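Local coordinates for protein terminal oxygenase component of carbazole (Janthinobacterium sp., PDB 7BUG) that catalyses the angular dioxygenation of carbazole, as the terminal oxygenase carrying a Rieske [2Fe-2S] cluster and a mononuclear iron, at residues K10-K13 with G14-Y18. Residues are numbered along the deposited sequence; the frame is centred on the assembly and turned at random.
Sequences KRVK and GWAPY
A water held by K13 and A16 bridges the start of helix 16-20 to the turn before it: it donates to K13 O at 2.8 Å and accepts from A16 N at 3.0 Å. The turn is a type I beta turn running from V12 to W15, with W15 at the N-cap position of the helix, and it is closed by W15 N donating to V12 O over 3.1 Å. The N-H points almost straight at the oxygen, 164°, but the donor stands 39° above the carbonyl plane. A16 N also lies close to V12 O, yet at an angle too poor for a bond.

Beside this polar seam, V12 and A16 make a small apolar contact. In V12, CG1 is anti to the carbonyl carbon (chi1 -70°), which leaves CG2 between the backbone N and the carbonyl carbon, where it comes 4.0 Å from A16 CA. V12 CB also approaches the five-membered part of the W15 indole obliquely, 4.4 Å from CD1.

The turn thus leads the chain from the loop after helix 6-9 into helix 16-20, at the surface and away from both iron centres. V12 is buried, its side chain touching W350, while the W15 indole rests on V363, R366 and S370 of helix 360-372. Two residues after A16 in helix 16-20, the Y18 hydroxyl is hydrogen-bonded to E176 and W365. On the solvent-facing side, K13 folds back along the loop, its chain bent at chi3 and chi4, and K13 NZ donates to K10 O at 2.8 Å.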
loop_
_atom_site.group_PDB
_atom_site.type_symbol
_atom_site.label_atom_id
_atom_site.label_comp_id
_atom_site.label_asym_id
_atom_site.label_seq_id
_atom_site.Cartn_x
_atom_site.Cartn_y
_atom_site.Cartn_z
ATOM N N LYS A 10 -5.335 -10.287 -25.883
ATOM C CA LYS A 10 -5.509 -11.349 -26.922
ATOM C C LYS A 10 -6.728 -12.222 -26.619
ATOM O O LYS A 10 -7.222 -12.889 -27.534
ATOM C CB LYS A 10 -4.279 -12.263 -26.970
ATOM C CG LYS A 10 -3.105 -11.695 -27.744
ATOM C CD LYS A 10 -1.989 -12.699 -27.966
ATOM C CE LYS A 10 -0.856 -12.124 -28.784
ATOM N NZ LYS A 10 -0.234 -10.950 -28.123
ATOM N N ARG A 11 -7.218 -12.196 -25.382
ATOM C CA ARG A 11 -8.358 -13.007 -24.930
ATOM C C ARG A 11 -9.638 -12.183 -24.942
ATOM O O ARG A 11 -10.672 -12.746 -24.621
ATOM C CB ARG A 11 -8.049 -13.568 -23.537
ATOM C CG ARG A 11 -6.733 -14.327 -23.514
ATOM C CD ARG A 11 -6.768 -15.544 -22.617
ATOM N NE ARG A 11 -7.919 -16.351 -22.997
ATOM C CZ ARG A 11 -8.564 -17.186 -22.202
ATOM N NH1 ARG A 11 -8.163 -17.348 -20.950
ATOM N NH2 ARG A 11 -9.614 -17.848 -22.664
ATOM N N VAL A 12 -9.591 -10.891 -25.303
ATOM C CA VAL A 12 -10.809 -10.040 -25.303
ATOM C C VAL A 12 -10.950 -9.343 -26.654
ATOM O O VAL A 12 -11.170 -8.110 -26.716
ATOM C CB VAL A 12 -10.839 -9.026 -24.149
ATOM C CG1 VAL A 12 -11.040 -9.770 -22.837
ATOM C CG2 VAL A 12 -9.576 -8.193 -24.123
ATOM N N LYS A 13 -10.888 -10.114 -27.729
ATOM C CA LYS A 13 -10.797 -9.550 -29.083
ATOM C C LYS A 13 -12.096 -8.906 -29.549
ATOM O O LYS A 13 -12.025 -8.214 -30.525
ATOM C CB LYS A 13 -10.229 -10.647 -29.994
ATOM C CG LYS A 13 -8.757 -10.899 -29.706
ATOM C CD LYS A 13 -7.997 -11.632 -30.802
ATOM C CE LYS A 13 -8.568 -13.011 -31.005
ATOM N NZ LYS A 13 -8.657 -13.744 -29.722
ATOM N N GLY A 14 -13.222 -9.137 -28.884
ATOM C CA GLY A 14 -14.476 -8.413 -29.164
ATOM C C GLY A 14 -14.389 -6.911 -28.861
ATOM O O GLY A 14 -15.228 -6.144 -29.428
ATOM N N TRP A 15 -13.463 -6.489 -27.980
ATOM C CA TRP A 15 -13.498 -5.140 -27.358
ATOM C C TRP A 15 -12.183 -4.848 -26.622
ATOM O O TRP A 15 -12.184 -4.281 -25.487
ATOM C CB TRP A 15 -14.747 -5.008 -26.481
ATOM C CG TRP A 15 -14.948 -6.150 -25.538
ATOM C CD1 TRP A 15 -14.341 -6.345 -24.335
ATOM C CD2 TRP A 15 -15.936 -7.187 -25.645
ATOM N NE1 TRP A 15 -14.823 -7.465 -23.716
ATOM C CE2 TRP A 15 -15.801 -8.010 -24.500
ATOM C CE3 TRP A 15 -16.914 -7.502 -26.583
ATOM C CZ2 TRP A 15 -16.594 -9.127 -24.270
ATOM C CZ3 TRP A 15 -17.665 -8.634 -26.373
ATOM C CH2 TRP A 15 -17.535 -9.410 -25.225
ATOM N N ALA A 16 -11.049 -5.159 -27.231
ATOM C CA ALA A 16 -9.729 -5.057 -26.590
ATOM C C ALA A 16 -9.383 -3.596 -26.289
ATOM O O ALA A 16 -8.833 -3.337 -25.219
ATOM C CB ALA A 16 -8.651 -5.686 -27.434
ATOM N N PRO A 17 -9.691 -2.600 -27.149
ATOM C CA PRO A 17 -9.331 -1.208 -26.830
ATOM C C PRO A 17 -10.052 -0.728 -25.559
ATOM O O PRO A 17 -9.454 -0.044 -24.758
ATOM C CB PRO A 17 -9.767 -0.413 -28.059
ATOM C CG PRO A 17 -9.676 -1.462 -29.194
ATOM C CD PRO A 17 -10.207 -2.723 -28.532
ATOM N N TYR A 18 -11.284 -1.146 -25.402
ATOM C CA TYR A 18 -12.084 -0.803 -24.175
ATOM C C TYR A 18 -11.412 -1.383 -22.942
ATOM O O TYR A 18 -11.334 -0.688 -21.915
ATOM C CB TYR A 18 -13.489 -1.338 -24.326
ATOM C CG TYR A 18 -14.362 -1.112 -23.121
ATOM C CD1 TYR A 18 -14.880 0.123 -22.835
ATOM C CD2 TYR A 18 -14.628 -2.147 -22.263
ATOM C CE1 TYR A 18 -15.722 0.295 -21.735
ATOM C CE2 TYR A 18 -15.462 -2.004 -21.180
ATOM C CZ TYR A 18 -16.036 -0.788 -20.923
ATOM O OH TYR A 18 -16.961 -0.610 -19.927
HETATM O O HOH W 1 -10.970 -5.698 -30.178
#